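Local coordinates for aminotransferase class-III (Ochrobactrum anthropi, PDB 5GHG), which probably transfers amino groups between amines and keto compounds as an omega-transaminase, with a pyridoxal-type cofactor held here in its pyridoxamine phosphate form, at residues Ser7-Asp12 against Glu43-Lys48; Ile51-Gly56 against Asp437-Ala442; Asn406-Glu411 against Leu447-Ala452; Val414-Met419 against Leu423-Pro428. The protein carries 1 engineered substitution. All coordinates share one frame; numbering follows the deposited sequence.

Interaction 1. Residues Ser7-Asp12 against Glu43-Lys48; sequences SLEARD and EDVSGK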
loop_
_atom_site.group_PDB
_atom_site.type_symbol
_atom_site.label_atom_id
_atom_site.label_comp_id
_atom_site.label_asym_id
_atom_site.label_seq_id
_atom_site.Cartn_x
_atom_site.Cartn_y
_atom_site.Cartn_z
ATOM N N SER B 7 -3.853 28.926 7.138
ATOM C CA SER B 7 -2.710 28.681 6.273
ATOM C C SER B 7 -2.545 27.182 6.012
ATOM O O SER B 7 -3.048 26.330 6.764
ATOM C CB SER B 7 -1.433 29.208 6.907
ATOM O OG SER B 7 -1.050 28.393 7.989
ATOM N N LEU B 8 -1.837 26.859 4.928
ATOM C CA LEU B 8 -1.564 25.474 4.617
ATOM C C LEU B 8 -0.814 24.782 5.760
ATOM O O LEU B 8 -1.122 23.635 6.107
ATOM C CB LEU B 8 -0.752 25.365 3.316
ATOM C CG LEU B 8 -1.478 25.646 1.992
ATOM C CD1 LEU B 8 -0.483 25.909 0.879
ATOM C CD2 LEU B 8 -2.398 24.504 1.621
ATOM N N GLU B 9 0.167 25.469 6.350
ATOM C CA GLU B 9 0.955 24.869 7.414
ATOM C C GLU B 9 0.088 24.567 8.648
ATOM O O GLU B 9 0.186 23.489 9.241
ATOM C CB GLU B 9 2.121 25.791 7.793
ATOM C CG GLU B 9 3.204 25.963 6.709
ATOM C CD GLU B 9 2.820 26.975 5.595
ATOM O OE1 GLU B 9 1.758 27.634 5.687
ATOM O OE2 GLU B 9 3.572 27.093 4.609
ATOM N N ALA B 10 -0.770 25.509 9.032
ATOM C CA ALA B 10 -1.623 25.322 10.191
ATOM C C ALA B 10 -2.634 24.196 9.970
ATOM O O ALA B 10 -2.912 23.417 10.881
ATOM C CB ALA B 10 -2.349 26.624 10.529
ATOM N N ARG B 11 -3.204 24.107 8.771
ATOM C CA ARG B 11 -4.170 23.060 8.501
ATOM C C ARG B 11 -3.503 21.683 8.451
ATOM O O ARG B 11 -4.083 20.697 8.907
ATOM C CB ARG B 11 -4.935 23.350 7.211
ATOM C CG ARG B 11 -5.885 24.540 7.377
ATOM C CD ARG B 11 -6.848 24.657 6.208
ATOM N NE ARG B 11 -6.164 25.116 5.024
ATOM C CZ ARG B 11 -6.169 24.496 3.847
ATOM N NH1 ARG B 11 -6.838 23.385 3.680
ATOM N NH2 ARG B 11 -5.503 25.019 2.841
ATOM N N ASP B 12 -2.286 21.608 7.915
ATOM C CA ASP B 12 -1.533 20.360 7.966
ATOM C C ASP B 12 -1.325 19.914 9.417
ATOM O O ASP B 12 -1.534 18.745 9.762
ATOM C CB ASP B 12 -0.188 20.529 7.254
ATOM C CG ASP B 12 0.572 19.211 7.118
ATOM O OD1 ASP B 12 1.352 18.888 8.035
ATOM O OD2 ASP B 12 0.370 18.477 6.109
ATOM N N GLU B 43 9.827 23.827 -5.917
ATOM C CA GLU B 43 9.632 25.163 -5.371
ATOM C C GLU B 43 8.619 25.061 -4.230
ATOM O O GLU B 43 7.565 24.451 -4.397
ATOM C CB GLU B 43 9.169 26.092 -6.477
ATOM C CG GLU B 43 8.687 27.443 -6.064
ATOM C CD GLU B 43 8.168 28.238 -7.270
ATOM O OE1 GLU B 43 8.836 28.203 -8.335
ATOM O OE2 GLU B 43 7.085 28.845 -7.150
ATOM N N ASP B 44 8.954 25.623 -3.074
ATOM C CA ASP B 44 8.020 25.594 -1.964
ATOM C C ASP B 44 6.999 26.721 -2.102
ATOM O O ASP B 44 7.095 27.574 -2.994
ATOM C CB ASP B 44 8.759 25.665 -0.625
ATOM C CG ASP B 44 9.503 26.984 -0.403
ATOM O OD1 ASP B 44 9.111 28.027 -0.975
ATOM O OD2 ASP B 44 10.491 26.977 0.367
ATOM N N VAL B 45 5.997 26.716 -1.214
ATOM C CA VAL B 45 4.899 27.677 -1.351
ATOM C C VAL B 45 5.363 29.113 -1.117
ATOM O O VAL B 45 4.643 30.055 -1.458
ATOM C CB VAL B 45 3.739 27.364 -0.397
ATOM C CG1 VAL B 45 3.109 26.024 -0.721
ATOM C CG2 VAL B 45 4.216 27.435 1.055
ATOM N N SER B 46 6.537 29.309 -0.536
ATOM C CA SER B 46 7.082 30.652 -0.399
ATOM C C SER B 46 7.866 31.096 -1.623
ATOM O O SER B 46 8.327 32.228 -1.668
ATOM C CB SER B 46 7.966 30.748 0.854
ATOM O OG SER B 46 9.303 30.361 0.545
ATOM N N GLY B 47 8.022 30.228 -2.614
ATOM C CA GLY B 47 8.710 30.568 -3.844
ATOM C C GLY B 47 10.162 30.157 -3.905
ATOM O O GLY B 47 10.789 30.321 -4.957
ATOM N N LYS B 48 10.729 29.647 -2.817
ATOM C CA LYS B 48 12.129 29.229 -2.844
ATOM C C LYS B 48 12.283 27.972 -3.690
ATOM O O LYS B 48 11.470 27.043 -3.587
ATOM C CB LYS B 48 12.639 28.975 -1.435
ATOM C CG LYS B 48 12.813 30.233 -0.588
ATOM C CD LYS B 48 13.306 29.855 0.818
ATOM C CE LYS B 48 14.286 28.661 0.788
ATOM N NZ LYS B 48 15.601 28.953 0.127
#
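Val45 faces Leu8 and Glu9 across the gap between the N-terminal helix 8-15 and the tight turn that joins strands 41-44 and 49-52 into a beta hairpin. The turn is type I and runs from Asp44 to Gly47, with Val45 at its second position. From CB, which points at the helix, the valine side chain forks, and each branch has its own partner. CG1, set anti to the carbonyl carbon (chi1 -64°), reaches CD1 of Leu8 at 3.9 Å. CG2, lying between the backbone N and the carbonyl carbon, meets a different kind of group: OE2 of Glu9 stands 3.6 Å from this methyl. The Glu9 chain leaves its helix beside the contact and bends at chi2 (80°), which brings the carboxylate alongside the valine. The touch is thus small and at the surface, one apolar pair plus a methyl beside a charged oxygen.

Ser7 is the N-cap of the helix, its OG accepting from Ala10 N at 3.1 Å. Leu8 also packs on Ile95 of the second subunit, while Arg11 forms salt bridges to Asp96 and Glu99 of that subunit. On the hairpin side, Gly47 N donates to Asp44 O and closes the turn, with the bond from Asp44 N to Lys48 O just outside it. The Asp44 side chain holds the turn as well: its OD2 is bound by the hydroxyl of Tyr50, and Asp44 OD1 is gripped from opposite faces of the carboxylate plane, by Ser46 OG at 2.8 Å and by Lys48 N at 2.9 Å.

Interaction 2. Residues Ile51-Gly56 against Asp437-Ala442; sequences IEAMSG and DTMVSA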
loop_
_atom_site.group_PDB
_atom_site.type_symbol
_atom_site.label_atom_id
_atom_site.label_comp_id
_atom_site.label_asym_id
_atom_site.label_seq_id
_atom_site.Cartn_x
_atom_site.Cartn_y
_atom_site.Cartn_z
ATOM N N ILE B 51 17.333 22.306 -5.745
ATOM C CA ILE B 51 17.675 21.071 -6.431
ATOM C C ILE B 51 17.155 19.908 -5.578
ATOM O O ILE B 51 17.496 19.796 -4.399
ATOM C CB ILE B 51 19.184 20.946 -6.646
ATOM C CG1 ILE B 51 19.681 22.003 -7.627
ATOM C CG2 ILE B 51 19.541 19.507 -7.095
ATOM C CD1 ILE B 51 21.203 22.020 -7.801
ATOM N N GLU B 52 16.310 19.064 -6.174
ATOM C CA GLU B 52 15.840 17.861 -5.487
ATOM C C GLU B 52 16.887 16.773 -5.711
ATOM O O GLU B 52 16.779 15.908 -6.594
ATOM C CB GLU B 52 14.447 17.459 -5.961
ATOM C CG GLU B 52 13.407 17.333 -4.803
ATOM C CD GLU B 52 13.781 16.262 -3.777
ATOM O OE1 GLU B 52 14.675 15.435 -4.077
ATOM O OE2 GLU B 52 13.208 16.242 -2.656
ATOM N N ALA B 53 17.941 16.838 -4.908
ATOM C CA ALA B 53 19.066 15.957 -5.087
ATOM C C ALA B 53 18.746 14.529 -4.661
ATOM O O ALA B 53 19.582 13.644 -4.862
ATOM C CB ALA B 53 20.284 16.479 -4.332
ATOM N N MET B 54 17.568 14.296 -4.082
ATOM C CA MET B 54 17.097 12.957 -3.746
ATOM C C MET B 54 16.043 12.438 -4.716
ATOM O O MET B 54 15.545 11.322 -4.519
ATOM C CB MET B 54 16.506 12.941 -2.325
ATOM C CG MET B 54 17.510 13.230 -1.227
ATOM S SD MET B 54 18.799 11.998 -1.280
ATOM C CE MET B 54 17.885 10.524 -0.817
ATOM N N SER B 55 15.665 13.216 -5.732
ATOM C CA SER B 55 14.578 12.807 -6.619
ATOM C C SER B 55 13.311 12.480 -5.827
ATOM O O SER B 55 12.582 11.529 -6.134
ATOM C CB SER B 55 14.985 11.610 -7.478
ATOM O OG SER B 55 16.194 11.869 -8.173
ATOM N N GLY B 56 13.052 13.265 -4.790
ATOM C CA GLY B 56 11.894 12.995 -3.956
ATOM C C GLY B 56 12.225 11.895 -2.973
ATOM O O GLY B 56 12.931 12.143 -1.995
ATOM N N ASP B 437 27.634 19.662 -10.854
ATOM C CA ASP B 437 28.666 20.544 -10.338
ATOM C C ASP B 437 28.101 21.513 -9.302
ATOM O O ASP B 437 28.698 21.721 -8.240
ATOM C CB ASP B 437 29.308 21.312 -11.498
ATOM C CG ASP B 437 30.355 22.295 -11.030
ATOM O OD1 ASP B 437 31.236 21.885 -10.251
ATOM O OD2 ASP B 437 30.282 23.470 -11.427
ATOM N N THR B 438 26.957 22.121 -9.603
ATOM C CA THR B 438 26.311 23.016 -8.652
ATOM C C THR B 438 25.971 22.299 -7.342
ATOM O O THR B 438 26.199 22.832 -6.258
ATOM C CB THR B 438 25.035 23.596 -9.285
ATOM O OG1 THR B 438 25.410 24.330 -10.445
ATOM C CG2 THR B 438 24.309 24.518 -8.331
ATOM N N MET B 439 25.441 21.080 -7.433
ATOM C CA MET B 439 25.047 20.327 -6.243
ATOM C C MET B 439 26.254 20.018 -5.348
ATOM O O MET B 439 26.207 20.212 -4.129
ATOM C CB MET B 439 24.330 19.042 -6.683
ATOM C CG MET B 439 23.845 18.112 -5.587
ATOM S SD MET B 439 23.209 16.594 -6.391
ATOM C CE MET B 439 22.467 17.326 -7.810
ATOM N N VAL B 440 27.345 19.544 -5.945
ATOM C CA VAL B 440 28.505 19.163 -5.146
ATOM C C VAL B 440 29.209 20.398 -4.583
ATOM O O VAL B 440 29.718 20.370 -3.461
ATOM C CB VAL B 440 29.463 18.280 -5.950
ATOM C CG1 VAL B 440 30.735 18.032 -5.154
ATOM C CG2 VAL B 440 28.785 16.943 -6.304
ATOM N N SER B 441 29.246 21.494 -5.342
ATOM C CA SER B 441 29.797 22.724 -4.789
ATOM C C SER B 441 28.983 23.214 -3.589
ATOM O O SER B 441 29.550 23.787 -2.651
ATOM C CB SER B 441 29.879 23.815 -5.857
ATOM O OG SER B 441 30.759 23.429 -6.888
ATOM N N ALA B 442 27.674 23.001 -3.593
ATOM C CA ALA B 442 26.876 23.377 -2.427
ATOM C C ALA B 442 27.221 22.503 -1.217
ATOM O O ALA B 442 27.231 22.979 -0.072
ATOM C CB ALA B 442 25.386 23.284 -2.731
#
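In the small domain of this class-III aminotransferase, the long C-terminal helix 433-455 lies over the sheet, and here its Met439 and Thr438 meet Ile51 and Ala53 where strand 49-52 runs out into a turn. Met439 and Ile51 carry most of the contact. The methionine chain is extended through chi1 and chi2, which lays its SD against Ala53, 3.6 Å from Ala53 CB; it bends only at chi3 (-37°), and this turns the terminal CE onto Ile51 CG2 at 3.7 Å. The other arm of Ile51 reaches the preceding residue of the helix, Thr438, where Ile51 CD1 touches CG2 of Thr438 at 4.0 Å. The hydroxyl of Thr438 is engaged by Gln434 O in its own helix. Phe425 of strand 422-425 packs on both Met439 and Ala53.

Behind Ala53 the chain is held by Glu52. Its OE1 receives Gly56 N at 2.8 Å in an almost straight bond (175°), approached from well above the carboxylate plane, and also a weak bond from Met54 N. Its OE2 is bound by the hydroxyl of Tyr83 of the second subunit.

Across the two segments, then, only methyl groups, methylene and a thioether sulfur meet. Such a contact has no directional bond to fix it, and its fit rests on shape, while Glu52, whose CB points away from the helix, has its polar partners apart from it.

Interaction 3. Residues Asn406-Glu411 against Leu447-Ala452; sequences NAVLQE and LNDVQA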
loop_
_atom_site.group_PDB
_atom_site.type_symbol
_atom_site.label_atom_id
_atom_site.label_comp_id
_atom_site.label_asym_id
_atom_site.label_seq_id
_atom_site.Cartn_x
_atom_site.Cartn_y
_atom_site.Cartn_z
ATOM N N ASN B 406 22.523 18.909 6.737
ATOM C CA ASN B 406 21.392 18.840 5.820
ATOM C C ASN B 406 20.587 20.141 5.840
ATOM O O ASN B 406 20.129 20.610 4.802
ATOM C CB ASN B 406 20.501 17.662 6.195
ATOM C CG ASN B 406 19.550 17.246 5.070
ATOM O OD1 ASN B 406 19.922 17.256 3.907
ATOM N ND2 ASN B 406 18.352 16.859 5.427
ATOM N N ALA B 407 20.408 20.727 7.028
ATOM C CA ALA B 407 19.703 22.004 7.128
ATOM C C ALA B 407 20.454 23.123 6.406
ATOM O O ALA B 407 19.845 23.963 5.735
ATOM C CB ALA B 407 19.473 22.362 8.594
ATOM N N VAL B 408 21.780 23.153 6.540
ATOM C CA VAL B 408 22.569 24.162 5.842
ATOM C C VAL B 408 22.514 23.938 4.333
ATOM O O VAL B 408 22.377 24.883 3.551
ATOM C CB VAL B 408 24.021 24.161 6.352
ATOM C CG1 VAL B 408 24.885 25.050 5.448
ATOM C CG2 VAL B 408 24.077 24.653 7.769
ATOM N N LEU B 409 22.606 22.681 3.906
ATOM C CA LEU B 409 22.520 22.390 2.485
ATOM C C LEU B 409 21.173 22.852 1.908
ATOM O O LEU B 409 21.120 23.387 0.791
ATOM C CB LEU B 409 22.732 20.898 2.248
ATOM C CG LEU B 409 22.899 20.352 0.850
ATOM C CD1 LEU B 409 23.998 21.067 0.092
ATOM C CD2 LEU B 409 23.204 18.853 0.919
ATOM N N GLN B 410 20.085 22.668 2.660
ATOM C CA GLN B 410 18.784 23.157 2.217
ATOM C C GLN B 410 18.751 24.688 2.126
ATOM O O GLN B 410 18.138 25.250 1.214
ATOM C CB GLN B 410 17.677 22.651 3.148
ATOM C CG GLN B 410 16.262 23.097 2.747
ATOM C CD GLN B 410 15.212 22.490 3.665
ATOM O OE1 GLN B 410 15.267 21.297 3.960
ATOM N NE2 GLN B 410 14.297 23.309 4.175
ATOM N N GLU B 411 19.413 25.372 3.064
ATOM C CA GLU B 411 19.566 26.820 2.949
ATOM C C GLU B 411 20.282 27.203 1.655
ATOM O O GLU B 411 20.016 28.263 1.087
ATOM C CB GLU B 411 20.356 27.384 4.132
ATOM C CG GLU B 411 19.685 27.317 5.475
ATOM C CD GLU B 411 20.584 27.894 6.573
ATOM O OE1 GLU B 411 21.124 27.104 7.398
ATOM O OE2 GLU B 411 20.820 29.137 6.561
ATOM N N LEU B 447 29.933 21.930 4.025
ATOM C CA LEU B 447 30.851 21.308 4.973
ATOM C C LEU B 447 31.816 22.344 5.557
ATOM O O LEU B 447 32.150 22.279 6.738
ATOM C CB LEU B 447 31.610 20.173 4.305
ATOM C CG LEU B 447 30.684 19.035 3.866
ATOM C CD1 LEU B 447 31.474 17.897 3.250
ATOM C CD2 LEU B 447 29.852 18.538 5.028
ATOM N N ASN B 448 32.254 23.307 4.744
ATOM C CA ASN B 448 33.097 24.386 5.273
ATOM C C ASN B 448 32.343 25.235 6.298
ATOM O O ASN B 448 32.885 25.574 7.353
ATOM C CB ASN B 448 33.628 25.240 4.132
ATOM C CG ASN B 448 34.659 24.505 3.310
ATOM O OD1 ASN B 448 35.252 23.530 3.785
ATOM N ND2 ASN B 448 34.867 24.926 2.086
ATOM N N ASP B 449 31.085 25.588 6.001
ATOM C CA ASP B 449 30.272 26.345 6.951
ATOM C C ASP B 449 30.114 25.588 8.268
ATOM O O ASP B 449 30.253 26.170 9.351
ATOM C CB ASP B 449 28.893 26.637 6.377
ATOM C CG ASP B 449 28.901 27.784 5.377
ATOM O OD1 ASP B 449 29.956 28.443 5.244
ATOM O OD2 ASP B 449 27.829 28.017 4.731
ATOM N N VAL B 450 29.773 24.303 8.195
ATOM C CA VAL B 450 29.551 23.525 9.397
ATOM C C VAL B 450 30.853 23.413 10.198
ATOM O O VAL B 450 30.859 23.541 11.426
ATOM C CB VAL B 450 28.987 22.132 9.049
ATOM C CG1 VAL B 450 28.921 21.281 10.293
ATOM C CG2 VAL B 450 27.587 22.267 8.426
ATOM N N GLN B 451 31.961 23.161 9.508
ATOM C CA GLN B 451 33.251 23.077 10.186
ATOM C C GLN B 451 33.579 24.384 10.912
ATOM O O GLN B 451 33.989 24.378 12.075
ATOM C CB GLN B 451 34.338 22.720 9.182
ATOM C CG GLN B 451 35.761 22.787 9.721
ATOM C CD GLN B 451 36.054 21.711 10.757
ATOM O OE1 GLN B 451 35.207 20.866 11.060
ATOM N NE2 GLN B 451 37.268 21.731 11.299
ATOM N N ALA B 452 33.368 25.516 10.241
ATOM C CA ALA B 452 33.604 26.809 10.883
ATOM C C ALA B 452 32.725 26.975 12.111
ATOM O O ALA B 452 33.180 27.454 13.158
ATOM C CB ALA B 452 33.364 27.938 9.891
#
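Val408 supplies the whole of one side of this contact, dividing its two methyls between Val450 and Asp449. The apolar part is a single methyl pair: CG2 of Val408 lies 4.3 Å from CG2 of Val450. In both valines CG1 is anti to the backbone N (chi1 170° and 173°), which turns the CG2 branches to the same relative position on their helices. The spacing between the backbones is moderate, with the CA atoms of Val408 and Val450 7.9 Å apart.

These helices, 400-411 and 433-455, belong to the small domain, where both pack on the hairpin of strands 414-419 and 422-425. Leu409, next to Val408, touches Val414 and Phe425 of the hairpin and Ala442 and Thr446 of the C-terminal helix.

The remaining meeting is of apolar with charged. CG1 of Val408 comes within 4.2 Å of OD2 of Asp449, a distance for packing. That carboxylate has its strong partner just beyond the first helix: Arg412 NH2 forms a salt bridge with the same OD2. Val450 also packs on Leu370, and Asn448 OD1 accepts a hydrogen bond from His368 NE2.

Interaction 4. Residues Val414-Met419 against Leu423-Pro428; sequences VISRAM and LAFCPP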
loop_
_atom_site.group_PDB
_atom_site.type_symbol
_atom_site.label_atom_id
_atom_site.label_comp_id
_atom_site.label_asym_id
_atom_site.label_seq_id
_atom_site.Cartn_x
_atom_site.Cartn_y
_atom_site.Cartn_z
ATOM N N VAL B 414 19.647 23.018 -1.895
ATOM C CA VAL B 414 19.798 21.622 -2.273
ATOM C C VAL B 414 19.086 20.776 -1.214
ATOM O O VAL B 414 19.371 20.903 -0.017
ATOM C CB VAL B 414 21.283 21.214 -2.384
ATOM C CG1 VAL B 414 21.420 19.711 -2.613
ATOM C CG2 VAL B 414 21.995 21.992 -3.496
ATOM N N ILE B 415 18.178 19.915 -1.658
ATOM C CA ILE B 415 17.466 19.002 -0.770
ATOM C C ILE B 415 18.199 17.662 -0.815
ATOM O O ILE B 415 18.200 16.963 -1.842
ATOM C CB ILE B 415 15.993 18.849 -1.169
ATOM C CG1 ILE B 415 15.250 20.160 -0.926
ATOM C CG2 ILE B 415 15.335 17.701 -0.403
ATOM C CD1 ILE B 415 13.858 20.193 -1.516
ATOM N N SER B 416 18.849 17.309 0.288
ATOM C CA SER B 416 19.412 15.984 0.459
ATOM C C SER B 416 18.534 15.235 1.467
ATOM O O SER B 416 17.400 15.643 1.747
ATOM C CB SER B 416 20.882 16.108 0.890
ATOM O OG SER B 416 21.470 14.849 1.177
ATOM N N ARG B 417 19.051 14.133 1.994
ATOM C CA ARG B 417 18.375 13.373 3.041
ATOM C C ARG B 417 19.444 12.924 4.022
ATOM O O ARG B 417 20.479 12.399 3.613
ATOM C CB ARG B 417 17.642 12.152 2.450
ATOM C CG ARG B 417 16.779 11.387 3.450
ATOM C CD ARG B 417 15.598 10.729 2.726
ATOM N NE ARG B 417 14.565 10.265 3.649
ATOM C CZ ARG B 417 13.563 11.015 4.106
ATOM N NH1 ARG B 417 12.689 10.493 4.958
ATOM N NH2 ARG B 417 13.435 12.281 3.717
ATOM N N ALA B 418 19.223 13.173 5.302
ATOM C CA ALA B 418 20.168 12.768 6.330
ATOM C C ALA B 418 19.737 11.395 6.822
ATOM O O ALA B 418 18.654 11.248 7.414
ATOM C CB ALA B 418 20.206 13.768 7.485
ATOM N N MET B 419 20.565 10.394 6.576
ATOM C CA MET B 419 20.337 9.061 7.132
ATOM C C MET B 419 21.346 8.920 8.264
ATOM O O MET B 419 22.507 8.540 8.055
ATOM C CB MET B 419 20.497 8.008 6.046
ATOM C CG MET B 419 19.688 8.383 4.801
ATOM S SD MET B 419 20.144 7.498 3.305
ATOM C CE MET B 419 18.705 6.506 3.110
ATOM N N LEU B 423 24.754 12.007 4.488
ATOM C CA LEU B 423 23.974 12.753 3.496
ATOM C C LEU B 423 23.936 11.965 2.192
ATOM O O LEU B 423 24.979 11.560 1.679
ATOM C CB LEU B 423 24.598 14.122 3.229
ATOM C CG LEU B 423 24.741 15.055 4.426
ATOM C CD1 LEU B 423 25.339 16.376 3.968
ATOM C CD2 LEU B 423 23.404 15.254 5.095
ATOM N N ALA B 424 22.735 11.761 1.651
ATOM C CA ALA B 424 22.595 10.979 0.424
ATOM C C ALA B 424 22.364 11.886 -0.773
ATOM O O ALA B 424 21.810 12.982 -0.660
ATOM C CB ALA B 424 21.446 9.976 0.531
ATOM N N PHE B 425 22.806 11.419 -1.932
ATOM C CA PHE B 425 22.591 12.099 -3.196
ATOM C C PHE B 425 22.082 11.061 -4.193
ATOM O O PHE B 425 22.698 10.008 -4.371
ATOM C CB PHE B 425 23.862 12.784 -3.660
ATOM C CG PHE B 425 24.320 13.830 -2.701
ATOM C CD1 PHE B 425 23.906 15.141 -2.839
ATOM C CD2 PHE B 425 25.081 13.478 -1.592
ATOM C CE1 PHE B 425 24.284 16.101 -1.927
ATOM C CE2 PHE B 425 25.455 14.429 -0.672
ATOM C CZ PHE B 425 25.060 15.746 -0.832
ATOM N N CYS B 426 20.936 11.346 -4.799
ATOM C CA CYS B 426 20.281 10.423 -5.712
ATOM C C CYS B 426 19.430 11.249 -6.672
ATOM O O CYS B 426 18.195 11.187 -6.651
ATOM C CB CYS B 426 19.428 9.422 -4.921
ATOM S SG CYS B 426 18.590 8.151 -5.867
ATOM N N PRO B 427 20.072 12.069 -7.502
ATOM C CA PRO B 427 19.329 13.069 -8.286
ATOM C C PRO B 427 18.639 12.450 -9.489
ATOM O O PRO B 427 18.916 11.297 -9.854
ATOM C CB PRO B 427 20.420 14.064 -8.701
ATOM C CG PRO B 427 21.679 13.200 -8.786
ATOM C CD PRO B 427 21.530 12.234 -7.621
ATOM N N PRO B 428 17.724 13.183 -10.126
ATOM C CA PRO B 428 16.979 12.618 -11.248
ATOM C C PRO B 428 17.901 12.215 -12.399
ATOM O O PRO B 428 18.964 12.799 -12.605
ATOM C CB PRO B 428 16.020 13.735 -11.645
ATOM C CG PRO B 428 15.875 14.571 -10.402
ATOM C CD PRO B 428 17.235 14.527 -9.754
#
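Ser416 points its side chain at the neighbouring strand, and its hydroxyl OG binds Ala424 O at 2.6 Å. OG is set anti to the backbone N (chi1 175°), a rotation that carries it across the gap, and it arrives only 17° from the carbonyl plane. The hydroxyl takes a place that a backbone amide might otherwise fill: Arg417 N is 4.0 Å from Ala424 O. Ser416 OG also rides above one face of the Phe425 ring, 4.2 Å from Phe425 CZ and offset toward the rim, and rests on Leu423 CB. The amide of the same alanine is used too, Ala424 N donating to Arg417 O at 3.1 Å, in the carbonyl plane.

Beyond this, the side chains part to the two faces of the strand pair. Ala418 and Leu423 share one face, where Ala418 CB lies 4.3 Å from Leu423 CD2, and Leu423 also packs on Asn406 and Leu443 of the helices. Ala424 lies on the other, where SD of Met419 meets Ala424 CB at 3.9 Å. Met419 leaves its backbone beside the pair; with CG anti to the carbonyl carbon and chi2 extended, its sulfur is carried to the alanine. Arg417 starts on this same face but its end leads away, to a hydrogen bond with Ser87 of the second subunit.

The 417-419 and 423-425 strand axes run 129° apart in direction, closest at 5.0 Å: a twisted antiparallel beta hairpin in the small-domain sheet, with its Met419 side chain about 8 Å from the bound pyridoxamine phosphate.

In the fold
Interactions 1, 2 and 4 all reach one mixed sheet, in which strands 41-44, 49-52, 414-419 and 422-425 lie side by side; helices 400-411 and 433-455 pack against it. Interactions 2 and 4 are the most closely joined, with centres about 7 Å apart and a probable hydrogen bond between Ala53 O and Cys426 N at 2.7 Å. Interaction 3, about 14 Å from each, shares helix 433-455 with interaction 2 and leads into interaction 4 through Leu409 O and Val414 N, 3.1 Å apart. Interaction 1 is peripheral, its centre at least 21 Å from the others. In interaction 4 the Met419 side chain is about 8 Å from pyridoxamine phosphate; 1, 2 and 4 touch the second subunit.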